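Local coordinates for protein 4-hydroxy-tetrahydrodipicolinate synthase (Methanocaldococcus jannaschii DSM 2661, PDB 2YXG) that probably condenses pyruvate with L-aspartate-semialdehyde to 4-hydroxy-tetrahydrodipicolinate, a step of lysine biosynthesis, through a Schiff-base intermediate, at residues Glu112-His117 with Thr138-Glu143; Lys145-Leu150 with Ser171-Asp176; Glu86-Ala91 with Gly119-Ser124; Ile179-Gly184 with Leu190-Leu195. All blocks are in the same frame, centred on the assembly; numbering follows the deposited sequence.

Contact 1: residues Glu112-His117 with Thr138-Glu143; sequences EGLRKH and TAVNLE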
loop_
_atom_site.group_PDB
_atom_site.type_symbol
_atom_site.label_atom_id
_atom_site.label_comp_id
_atom_site.label_asym_id
_atom_site.label_seq_id
_atom_site.Cartn_x
_atom_site.Cartn_y
_atom_site.Cartn_z
ATOM N N GLU A 112 -10.403 18.919 5.438
ATOM C CA GLU A 112 -11.110 20.088 5.984
ATOM C C GLU A 112 -11.129 19.978 7.507
ATOM O O GLU A 112 -10.955 20.981 8.238
ATOM C CB GLU A 112 -12.525 20.156 5.357
ATOM C CG GLU A 112 -13.388 21.373 5.737
ATOM C CD GLU A 112 -12.663 22.745 5.608
ATOM O OE1 GLU A 112 -11.831 22.964 4.663
ATOM O OE2 GLU A 112 -12.944 23.606 6.477
ATOM N N GLY A 113 -11.302 18.740 7.985
ATOM C CA GLY A 113 -11.210 18.450 9.437
ATOM C C GLY A 113 -9.835 18.795 9.979
ATOM O O GLY A 113 -9.704 19.441 11.011
ATOM N N LEU A 114 -8.810 18.399 9.246
ATOM C CA LEU A 114 -7.433 18.842 9.557
ATOM C C LEU A 114 -7.253 20.341 9.558
ATOM O O LEU A 114 -6.621 20.863 10.457
ATOM C CB LEU A 114 -6.401 18.206 8.601
ATOM C CG LEU A 114 -6.218 16.675 8.663
ATOM C CD1 LEU A 114 -5.311 16.175 7.521
ATOM C CD2 LEU A 114 -5.626 16.256 10.033
ATOM N N ARG A 115 -7.758 21.030 8.527
ATOM C CA ARG A 115 -7.626 22.491 8.463
ATOM C C ARG A 115 -8.260 23.123 9.697
ATOM O O ARG A 115 -7.680 23.967 10.356
ATOM C CB ARG A 115 -8.232 23.033 7.167
ATOM C CG ARG A 115 -7.905 24.521 6.783
ATOM C CD ARG A 115 -8.865 25.059 5.646
ATOM N NE ARG A 115 -10.273 25.073 6.098
ATOM C CZ ARG A 115 -10.733 25.897 7.045
ATOM N NH1 ARG A 115 -9.919 26.804 7.594
ATOM N NH2 ARG A 115 -11.997 25.829 7.443
ATOM N N LYS A 116 -9.461 22.690 10.026
ATOM C CA LYS A 116 -10.221 23.275 11.122
ATOM C C LYS A 116 -9.517 22.980 12.436
ATOM O O LYS A 116 -9.318 23.881 13.257
ATOM C CB LYS A 116 -11.604 22.657 11.168
ATOM C CG LYS A 116 -12.669 23.265 10.254
ATOM C CD LYS A 116 -14.040 22.566 10.540
ATOM C CE LYS A 116 -15.196 23.412 10.094
ATOM N NZ LYS A 116 -15.530 23.160 8.652
ATOM N N HIS A 117 -9.144 21.708 12.635
ATOM C CA HIS A 117 -8.266 21.323 13.747
ATOM C C HIS A 117 -7.052 22.237 13.906
ATOM O O HIS A 117 -6.892 22.839 14.972
ATOM C CB HIS A 117 -7.834 19.856 13.649
ATOM C CG HIS A 117 -6.947 19.406 14.774
ATOM N ND1 HIS A 117 -5.569 19.427 14.690
ATOM C CD2 HIS A 117 -7.244 18.893 15.992
ATOM C CE1 HIS A 117 -5.057 18.933 15.810
ATOM N NE2 HIS A 117 -6.052 18.615 16.620
ATOM N N THR A 138 -0.263 7.723 11.417
ATOM C CA THR A 138 -1.528 8.401 11.754
ATOM C C THR A 138 -2.697 7.885 10.938
ATOM O O THR A 138 -3.853 8.084 11.345
ATOM C CB THR A 138 -1.444 9.913 11.580
ATOM O OG1 THR A 138 -1.124 10.184 10.211
ATOM C CG2 THR A 138 -0.389 10.509 12.491
ATOM N N ALA A 139 -2.402 7.255 9.792
ATOM C CA ALA A 139 -3.429 6.818 8.811
ATOM C C ALA A 139 -3.965 8.010 7.968
ATOM O O ALA A 139 -4.896 7.851 7.175
ATOM C CB ALA A 139 -4.610 6.089 9.515
ATOM N N VAL A 140 -3.384 9.202 8.150
ATOM C CA VAL A 140 -3.804 10.339 7.367
ATOM C C VAL A 140 -2.588 11.085 6.758
ATOM O O VAL A 140 -1.478 11.094 7.311
ATOM C CB VAL A 140 -4.745 11.206 8.223
ATOM C CG1 VAL A 140 -3.960 12.065 9.263
ATOM C CG2 VAL A 140 -5.663 12.011 7.349
ATOM N N ASN A 141 -2.783 11.668 5.596
ATOM C CA ASN A 141 -1.766 12.474 4.973
ATOM C C ASN A 141 -2.251 13.916 4.864
ATOM O O ASN A 141 -3.267 14.174 4.234
ATOM C CB ASN A 141 -1.396 11.923 3.587
ATOM C CG ASN A 141 -0.244 12.738 2.914
ATOM O OD1 ASN A 141 0.782 13.013 3.556
ATOM N ND2 ASN A 141 -0.447 13.174 1.639
ATOM N N LEU A 142 -1.554 14.836 5.498
ATOM C CA LEU A 142 -1.856 16.253 5.348
ATOM C C LEU A 142 -1.344 16.743 3.986
ATOM O O LEU A 142 -0.142 16.771 3.741
ATOM C CB LEU A 142 -1.163 17.049 6.440
ATOM C CG LEU A 142 -1.269 18.595 6.436
ATOM C CD1 LEU A 142 -2.752 19.095 6.690
ATOM C CD2 LEU A 142 -0.354 19.128 7.454
ATOM N N GLU A 143 -2.255 17.142 3.119
ATOM C CA GLU A 143 -1.923 17.468 1.744
ATOM C C GLU A 143 -1.349 18.854 1.659
ATOM O O GLU A 143 -1.767 19.728 2.428
ATOM C CB GLU A 143 -3.159 17.361 0.855
ATOM C CG GLU A 143 -3.570 15.921 0.786
ATOM C CD GLU A 143 -4.884 15.671 0.042
ATOM O OE1 GLU A 143 -5.418 16.586 -0.625
ATOM O OE2 GLU A 143 -5.368 14.534 0.104
#
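Close to the active site of this TIM barrel, Leu114 of helix 111-124 packs on Val140 and Leu142 of the loop that leads from helix 135-138 to helix 144-153. One methyl does the work: Leu114 CD1 lies 4.0 Å from Leu142 CD1 and 4.2 Å from Val140 CG2, the two leucine side chains passing each other at a slant. Leu142 CG stands anti to its own backbone N (chi1 176°), which swings the isobutyl group over to the helix although its CB does not face it. Branched aliphatic side chains suit a place with no polar bond across it. The side chain of Leu142 is about 8 Å from that of Tyr132, the predicted proton donor/acceptor.

The loop is shaped by its polar atoms. Between the two aliphatic side chains, Asn141 turns the opposite way, its OD1 taken by the amides of Asn133 and Asn164, while Gln111 of helix 111-124 donates from NE2 to Asn141 O and accepts from Glu143 N at OE1. Ala139 bends the chain with a positive phi of 77°, a conformation that any CB disfavours, though alanine's single methyl adds no bulk beyond it. Over this bend Thr138 forms an ST turn, OG1 accepting a nearly straight bond (163°) from Val140 N at 3.2 Å.

Contact 2: residues Lys145-Leu150 with Ser171-Asp176; sequences KTVKLL and SELIHD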
loop_
_atom_site.group_PDB
_atom_site.type_symbol
_atom_site.label_atom_id
_atom_site.label_comp_id
_atom_site.label_asym_id
_atom_site.label_seq_id
_atom_site.Cartn_x
_atom_site.Cartn_y
_atom_site.Cartn_z
ATOM N N LYS A 145 -2.054 21.136 -0.391
ATOM C CA LYS A 145 -3.105 22.151 -0.594
ATOM C C LYS A 145 -3.666 22.638 0.729
ATOM O O LYS A 145 -3.994 23.810 0.855
ATOM C CB LYS A 145 -4.257 21.683 -1.516
ATOM C CG LYS A 145 -5.175 20.551 -0.947
ATOM C CD LYS A 145 -6.354 20.265 -1.958
ATOM C CE LYS A 145 -7.284 19.100 -1.490
ATOM N NZ LYS A 145 -8.355 18.672 -2.503
ATOM N N THR A 146 -3.772 21.716 1.692
ATOM C CA THR A 146 -4.281 21.989 3.000
ATOM C C THR A 146 -3.289 22.796 3.800
ATOM O O THR A 146 -3.676 23.772 4.413
ATOM C CB THR A 146 -4.719 20.725 3.730
ATOM O OG1 THR A 146 -5.591 19.984 2.869
ATOM C CG2 THR A 146 -5.461 21.054 5.030
ATOM N N VAL A 147 -2.010 22.422 3.782
ATOM C CA VAL A 147 -0.970 23.277 4.361
ATOM C C VAL A 147 -0.970 24.719 3.821
ATOM O O VAL A 147 -0.760 25.673 4.593
ATOM C CB VAL A 147 0.409 22.704 4.152
ATOM C CG1 VAL A 147 1.481 23.666 4.688
ATOM C CG2 VAL A 147 0.505 21.280 4.770
ATOM N N LYS A 148 -1.155 24.875 2.503
ATOM C CA LYS A 148 -1.136 26.192 1.853
ATOM C C LYS A 148 -2.270 27.107 2.359
ATOM O O LYS A 148 -2.011 28.265 2.699
ATOM C CB LYS A 148 -1.126 26.040 0.332
ATOM C CG LYS A 148 -1.194 27.380 -0.500
ATOM C CD LYS A 148 -1.245 26.993 -1.976
ATOM C CE LYS A 148 -0.863 28.168 -2.897
ATOM N NZ LYS A 148 -2.009 29.093 -3.050
ATOM N N LEU A 149 -3.502 26.570 2.463
ATOM C CA LEU A 149 -4.647 27.287 3.109
ATOM C C LEU A 149 -4.333 27.699 4.534
ATOM O O LEU A 149 -4.509 28.863 4.896
ATOM C CB LEU A 149 -5.950 26.461 3.081
ATOM C CG LEU A 149 -6.448 26.113 1.662
ATOM C CD1 LEU A 149 -7.569 25.061 1.681
ATOM C CD2 LEU A 149 -6.845 27.363 0.822
ATOM N N LEU A 150 -3.835 26.758 5.333
ATOM C CA LEU A 150 -3.378 27.084 6.711
ATOM C C LEU A 150 -2.432 28.283 6.808
ATOM O O LEU A 150 -2.671 29.235 7.578
ATOM C CB LEU A 150 -2.732 25.874 7.383
ATOM C CG LEU A 150 -3.814 24.858 7.785
ATOM C CD1 LEU A 150 -3.230 23.440 8.156
ATOM C CD2 LEU A 150 -4.632 25.452 8.887
ATOM N N SER A 171 8.511 18.524 -2.623
ATOM C CA SER A 171 8.690 19.614 -3.547
ATOM C C SER A 171 7.436 20.391 -3.813
ATOM O O SER A 171 7.512 21.548 -4.132
ATOM C CB SER A 171 9.545 19.316 -4.796
ATOM O OG SER A 171 9.385 18.053 -5.272
ATOM N N GLU A 172 6.281 19.768 -3.630
ATOM C CA GLU A 172 5.003 20.484 -3.677
ATOM C C GLU A 172 4.905 21.511 -2.571
ATOM O O GLU A 172 4.438 22.620 -2.831
ATOM C CB GLU A 172 3.809 19.522 -3.671
ATOM C CG GLU A 172 3.954 18.500 -4.853
ATOM C CD GLU A 172 3.165 17.172 -4.747
ATOM O OE1 GLU A 172 2.320 16.954 -3.814
ATOM O OE2 GLU A 172 3.418 16.314 -5.640
ATOM N N LEU A 173 5.343 21.163 -1.364
ATOM C CA LEU A 173 5.433 22.127 -0.268
ATOM C C LEU A 173 6.429 23.252 -0.567
ATOM O O LEU A 173 6.128 24.431 -0.315
ATOM C CB LEU A 173 5.786 21.476 1.077
ATOM C CG LEU A 173 4.726 20.519 1.687
ATOM C CD1 LEU A 173 5.333 19.632 2.745
ATOM C CD2 LEU A 173 3.526 21.282 2.252
ATOM N N ILE A 174 7.602 22.917 -1.096
ATOM C CA ILE A 174 8.583 23.955 -1.286
ATOM C C ILE A 174 8.043 24.890 -2.362
ATOM O O ILE A 174 8.110 26.096 -2.217
ATOM C CB ILE A 174 9.997 23.399 -1.636
ATOM C CG1 ILE A 174 10.547 22.535 -0.482
ATOM C CG2 ILE A 174 11.002 24.526 -1.944
ATOM C CD1 ILE A 174 10.880 23.330 0.722
ATOM N N HIS A 175 7.476 24.294 -3.411
ATOM C CA HIS A 175 6.982 25.015 -4.567
ATOM C C HIS A 175 5.801 25.934 -4.207
ATOM O O HIS A 175 5.841 27.080 -4.618
ATOM C CB HIS A 175 6.590 24.021 -5.676
ATOM C CG HIS A 175 6.044 24.661 -6.925
ATOM N ND1 HIS A 175 6.843 25.316 -7.852
ATOM C CD2 HIS A 175 4.787 24.694 -7.426
ATOM C CE1 HIS A 175 6.096 25.748 -8.847
ATOM N NE2 HIS A 175 4.843 25.387 -8.614
ATOM N N ASP A 176 4.811 25.443 -3.430
ATOM C CA ASP A 176 3.456 26.079 -3.212
ATOM C C ASP A 176 3.197 26.736 -1.855
ATOM O O ASP A 176 2.582 27.812 -1.767
ATOM C CB ASP A 176 2.305 25.053 -3.330
ATOM C CG ASP A 176 2.178 24.446 -4.706
ATOM O OD1 ASP A 176 2.974 24.754 -5.623
ATOM O OD2 ASP A 176 1.253 23.616 -4.891
#
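Val147 and Leu173 meet with their side chains at about a right angle, one methyl of the leucine set against the fork of the valine. Leu173 CD2 is 3.9 Å from Val147 CB and 3.9 Å from Val147 CG2, with Val147 CG1 hardly farther at 4.0 Å, so the methyl sits over the branch point and touches both prongs. With CG anti to its carbonyl carbon (chi1 -66°), Leu173 extends this methyl to the facing helix from a CB that does not itself point there. A beta-branched valine on one helix and a longer leucine on the other fit a buried seam of this kind.

Toward solvent the pairing changes character. Lys148 lies alongside the last turn of the other helix with its methylenes: CE is 3.6 Å from Asp176 O, and CD is 4.3 Å from Asp176 CB. The chain is extended as far as CE and bends only at the last torsion (-79°), turning NZ to a salt bridge with Glu152 on its own helix. Asp176 OD2 stays 6.6 Å from Lys148 NZ, so the opposite charges could attract at most weakly, without contact. A lysine serves both needs, an apolar stem and a charged end.

Beneath the seam lies the barrel wall, where Val147 rests on Val160 of strand 157-162 and Leu173 on Val181 of strand 180-183. Leu142 and Ile179 fill in from the adjoining loops, and the far side of helix 168-177 meets a third subunit, Glu172 forming a salt bridge with its Lys239.

Contact 3: residues Glu86-Ala91 with Gly119-Ser124; sequences ELSVFA and GKVAES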
loop_
_atom_site.group_PDB
_atom_site.type_symbol
_atom_site.label_atom_id
_atom_site.label_comp_id
_atom_site.label_asym_id
_atom_site.label_seq_id
_atom_site.Cartn_x
_atom_site.Cartn_y
_atom_site.Cartn_z
ATOM N N GLU A 86 -5.627 23.101 24.505
ATOM C CA GLU A 86 -5.146 23.061 25.844
ATOM C C GLU A 86 -3.635 22.858 25.934
ATOM O O GLU A 86 -2.970 23.643 26.630
ATOM C CB GLU A 86 -5.883 21.965 26.574
ATOM C CG GLU A 86 -5.949 22.179 28.044
ATOM C CD GLU A 86 -6.369 20.898 28.791
ATOM O OE1 GLU A 86 -7.344 20.218 28.316
ATOM O OE2 GLU A 86 -5.724 20.586 29.843
ATOM N N LEU A 87 -3.082 21.848 25.240
ATOM C CA LEU A 87 -1.636 21.599 25.275
ATOM C C LEU A 87 -0.834 22.770 24.704
ATOM O O LEU A 87 0.260 23.074 25.175
ATOM C CB LEU A 87 -1.230 20.288 24.527
ATOM C CG LEU A 87 -1.687 18.958 25.170
ATOM C CD1 LEU A 87 -1.553 17.766 24.223
ATOM C CD2 LEU A 87 -0.899 18.687 26.452
ATOM N N SER A 88 -1.389 23.400 23.676
ATOM C CA SER A 88 -0.728 24.504 22.983
ATOM C C SER A 88 -0.670 25.746 23.863
ATOM O O SER A 88 0.366 26.400 23.959
ATOM C CB SER A 88 -1.472 24.826 21.671
ATOM O OG SER A 88 -1.493 23.675 20.808
ATOM N N VAL A 89 -1.812 26.059 24.473
ATOM C CA VAL A 89 -1.923 27.186 25.402
ATOM C C VAL A 89 -0.940 26.974 26.557
ATOM O O VAL A 89 -0.215 27.910 26.958
ATOM C CB VAL A 89 -3.369 27.346 25.906
ATOM C CG1 VAL A 89 -3.437 28.279 27.190
ATOM C CG2 VAL A 89 -4.263 27.877 24.768
ATOM N N PHE A 90 -0.878 25.750 27.054
ATOM C CA PHE A 90 0.099 25.438 28.064
ATOM C C PHE A 90 1.567 25.633 27.611
ATOM O O PHE A 90 2.388 26.169 28.350
ATOM C CB PHE A 90 -0.040 24.033 28.607
ATOM C CG PHE A 90 1.071 23.699 29.583
ATOM C CD1 PHE A 90 0.979 24.105 30.927
ATOM C CD2 PHE A 90 2.254 23.072 29.136
ATOM C CE1 PHE A 90 1.997 23.820 31.823
ATOM C CE2 PHE A 90 3.288 22.822 30.015
ATOM C CZ PHE A 90 3.164 23.185 31.370
ATOM N N ALA A 91 1.901 25.183 26.404
ATOM C CA ALA A 91 3.253 25.364 25.912
ATOM C C ALA A 91 3.586 26.868 25.853
ATOM O O ALA A 91 4.701 27.272 26.112
ATOM C CB ALA A 91 3.397 24.725 24.567
ATOM N N GLY A 119 -6.458 25.108 12.515
ATOM C CA GLY A 119 -6.994 26.471 12.627
ATOM C C GLY A 119 -7.268 26.820 14.081
ATOM O O GLY A 119 -6.876 27.883 14.532
ATOM N N LYS A 120 -7.919 25.920 14.821
ATOM C CA LYS A 120 -8.204 26.162 16.258
ATOM C C LYS A 120 -6.910 26.247 17.066
ATOM O O LYS A 120 -6.802 27.063 17.993
ATOM C CB LYS A 120 -9.137 25.085 16.881
ATOM C CG LYS A 120 -10.529 24.898 16.218
ATOM C CD LYS A 120 -11.563 25.998 16.603
ATOM C CE LYS A 120 -12.337 25.645 17.909
ATOM N NZ LYS A 120 -13.000 26.834 18.637
ATOM N N VAL A 121 -5.931 25.391 16.748
ATOM C CA VAL A 121 -4.623 25.470 17.405
ATOM C C VAL A 121 -3.964 26.849 17.137
ATOM O O VAL A 121 -3.515 27.529 18.068
ATOM C CB VAL A 121 -3.695 24.280 17.006
ATOM C CG1 VAL A 121 -2.314 24.460 17.494
ATOM C CG2 VAL A 121 -4.290 22.937 17.541
ATOM N N ALA A 122 -3.917 27.231 15.857
ATOM C CA ALA A 122 -3.280 28.465 15.446
ATOM C C ALA A 122 -3.944 29.694 16.093
ATOM O O ALA A 122 -3.229 30.604 16.507
ATOM C CB ALA A 122 -3.243 28.558 13.939
ATOM N N GLU A 123 -5.278 29.702 16.193
ATOM C CA GLU A 123 -6.028 30.767 16.875
ATOM C C GLU A 123 -5.797 30.828 18.376
ATOM O O GLU A 123 -6.013 31.874 18.990
ATOM C CB GLU A 123 -7.533 30.621 16.629
ATOM C CG GLU A 123 -7.989 31.201 15.266
ATOM C CD GLU A 123 -9.282 30.574 14.709
ATOM O OE1 GLU A 123 -10.143 30.104 15.511
ATOM O OE2 GLU A 123 -9.419 30.530 13.452
ATOM N N SER A 124 -5.372 29.717 18.977
ATOM C CA SER A 124 -5.258 29.615 20.428
ATOM C C SER A 124 -3.984 30.270 21.000
ATOM O O SER A 124 -3.910 30.566 22.197
ATOM C CB SER A 124 -5.366 28.142 20.903
ATOM O OG SER A 124 -4.157 27.392 20.685
#
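The short helical segments 86-91 and 119-124 run nearly side by side, their axes 9.2 Å apart at the closest and crossing at -26°. Small residues suit this spacing: Ser88 and Ser124 each put no more than a CH2 and a hydroxyl into the gap, with Ser88 CB 3.8 Å from Ser124 OG. Farther in, Ser88 OG touches Val121 CG1 at 3.5 Å while it hydrogen-bonds to Ala84 O, a bond within its own helix that satisfies the hydroxyl in a buried place. These are neighbouring outer helices of the TIM barrel, following strands 71-75 and 98-102, and Ser88 also rests on Val99 of the second strand. Ser124 OG, between backbone N and carbonyl carbon (chi1 77°), is turned back to donate to Val121 O at 2.7 Å, approaching 17° from the carbonyl plane; the same oxygen accepts from Ser124 N. An alanine at Ser124 takes away the hydroxyl, which would probably leave Val121 O with only the backbone N of these two donors and open a small gap beside Ser88 CB. At the more exposed border, Val89 CG2 lies 3.7 Å from Ser124 O and 4.0 Å from Ser124 CB.

Contact 4: residues Ile179-Gly184 with Leu190-Leu195; sequences ITVLSG and LPIIAL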
loop_
_atom_site.group_PDB
_atom_site.type_symbol
_atom_site.label_atom_id
_atom_site.label_comp_id
_atom_site.label_asym_id
_atom_site.label_seq_id
_atom_site.Cartn_x
_atom_site.Cartn_y
_atom_site.Cartn_z
ATOM N N ILE A 179 5.938 27.542 3.551
ATOM C CA ILE A 179 6.281 27.189 4.905
ATOM C C ILE A 179 7.680 26.635 4.777
ATOM O O ILE A 179 8.069 26.176 3.711
ATOM C CB ILE A 179 5.345 26.089 5.517
ATOM C CG1 ILE A 179 4.828 25.147 4.445
ATOM C CG2 ILE A 179 4.160 26.696 6.216
ATOM C CD1 ILE A 179 5.753 24.093 4.049
ATOM N N THR A 180 8.414 26.650 5.884
ATOM C CA THR A 180 9.654 25.908 5.997
ATOM C C THR A 180 9.399 24.401 6.056
ATOM O O THR A 180 8.507 23.915 6.798
ATOM C CB THR A 180 10.365 26.354 7.234
ATOM O OG1 THR A 180 10.529 27.766 7.153
ATOM C CG2 THR A 180 11.718 25.685 7.378
ATOM N N VAL A 181 10.132 23.653 5.240
ATOM C CA VAL A 181 10.078 22.194 5.380
ATOM C C VAL A 181 11.198 21.697 6.283
ATOM O O VAL A 181 12.345 22.011 6.021
ATOM C CB VAL A 181 10.096 21.452 4.001
ATOM C CG1 VAL A 181 10.183 19.923 4.210
ATOM C CG2 VAL A 181 8.870 21.860 3.130
ATOM N N LEU A 182 10.854 20.958 7.347
ATOM C CA LEU A 182 11.834 20.167 8.127
ATOM C C LEU A 182 11.685 18.658 7.820
ATOM O O LEU A 182 10.571 18.133 7.674
ATOM C CB LEU A 182 11.707 20.388 9.647
ATOM C CG LEU A 182 11.763 21.879 10.071
ATOM C CD1 LEU A 182 11.272 22.123 11.510
ATOM C CD2 LEU A 182 13.164 22.497 9.826
ATOM N N SER A 183 12.810 17.972 7.710
ATOM C CA SER A 183 12.756 16.536 7.552
ATOM C C SER A 183 12.224 15.835 8.780
ATOM O O SER A 183 12.653 16.085 9.934
ATOM C CB SER A 183 14.128 15.981 7.192
ATOM O OG SER A 183 14.039 14.560 7.104
ATOM N N GLY A 184 11.279 14.936 8.533
ATOM C CA GLY A 184 10.787 14.072 9.595
ATOM C C GLY A 184 11.421 12.713 9.590
ATOM O O GLY A 184 11.037 11.860 10.427
ATOM N N LEU A 190 19.277 14.580 4.136
ATOM C CA LEU A 190 20.100 15.073 3.028
ATOM C C LEU A 190 19.307 15.340 1.698
ATOM O O LEU A 190 19.373 16.451 1.155
ATOM C CB LEU A 190 21.324 14.171 2.837
ATOM C CG LEU A 190 22.377 14.488 1.789
ATOM C CD1 LEU A 190 23.564 13.586 2.015
ATOM C CD2 LEU A 190 21.797 14.189 0.440
ATOM N N PRO A 191 18.544 14.344 1.179
ATOM C CA PRO A 191 17.755 14.710 -0.002
ATOM C C PRO A 191 16.646 15.783 0.226
ATOM O O PRO A 191 16.414 16.644 -0.645
ATOM C CB PRO A 191 17.178 13.377 -0.463
ATOM C CG PRO A 191 17.181 12.512 0.695
ATOM C CD PRO A 191 18.360 12.930 1.535
ATOM N N ILE A 192 16.013 15.787 1.391
ATOM C CA ILE A 192 15.080 16.898 1.709
ATOM C C ILE A 192 15.721 18.327 1.705
ATOM O O ILE A 192 15.157 19.256 1.188
ATOM C CB ILE A 192 14.231 16.583 3.001
ATOM C CG1 ILE A 192 13.259 15.406 2.706
ATOM C CG2 ILE A 192 13.506 17.859 3.528
ATOM C CD1 ILE A 192 12.479 14.887 3.921
ATOM N N ILE A 193 16.916 18.482 2.236
ATOM C CA ILE A 193 17.647 19.772 2.181
ATOM C C ILE A 193 18.055 20.191 0.763
ATOM O O ILE A 193 17.952 21.376 0.394
ATOM C CB ILE A 193 18.846 19.758 3.137
ATOM C CG1 ILE A 193 18.373 19.612 4.601
ATOM C CG2 ILE A 193 19.647 20.995 3.009
ATOM C CD1 ILE A 193 19.554 19.290 5.575
ATOM N N ALA A 194 18.472 19.202 -0.034
ATOM C CA ALA A 194 18.743 19.407 -1.458
ATOM C C ALA A 194 17.524 19.981 -2.168
ATOM O O ALA A 194 17.647 20.836 -3.067
ATOM C CB ALA A 194 19.187 18.081 -2.123
ATOM N N LEU A 195 16.344 19.513 -1.753
ATOM C CA LEU A 195 15.112 19.962 -2.349
ATOM C C LEU A 195 14.742 21.351 -1.842
ATOM O O LEU A 195 13.839 21.958 -2.405
ATOM C CB LEU A 195 13.965 18.990 -2.073
ATOM C CG LEU A 195 13.881 17.808 -3.045
ATOM C CD1 LEU A 195 12.885 16.709 -2.525
ATOM C CD2 LEU A 195 13.510 18.251 -4.492
#
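Ile192 reaches from helix 189-194 to strand 180-183 and lays its two arms on two residues of the strand. Its CG2 is 4.0 Å from Val181 CG1, the two side chains crossing roughly perpendicularly, and its CD1 meets Ser183 at both CB (3.8 Å) and OG (3.6 Å). Because CG1 is anti to the carbonyl carbon (chi1 -68°) and the chain then runs on extended, CD1 reaches Ser183 while CG2 stays over Val181. Replacing Ile192 with an alanine would remove both arms and would probably open a gap over Val181 and Ser183.

The buried hydroxyl of Ser183, though it meets a methyl here, has polar mates in the turn that follows: OG hydrogen-bonds to Asn185 O and to Thr189 OG1. This also ties the end of the strand to the start of the helix. The side chain of Ser183 is about 7 Å from that of Lys161, the predicted Schiff-base lysine.

Alternation along the strand sorts the neighbours: Val181 and Ser183 face the helix, whereas Leu182 points the other way and packs on Phe2. In this beta-alpha-beta unit of the TIM barrel, the strand is bonded to strand 157-162, Val181 also packs on helix 168-177, and helix 189-194 lies against helices 209-221 and 224-240 and meets a third subunit, Pro191 against Pro191 of that subunit.

From the N terminus, contact 3 opens first, at 86-91, and its loop carries strand 98-102 before closing at 119-124. Contact 1 opens inside that loop, on the same helix 111-124, and closes past strand 129-133 at 138-143, so the two cross. Contact 2 then begins two residues on and spans strand 157-162, and contact 4, a short local closure, comes last; these follow in series. Contact 2 touches both contact 1, where Arg115 packs on Thr146, and contact 4. Together they join successive helices and strands round one side of the barrel, with contacts 2 and 4 adjoining the same neighbouring subunit.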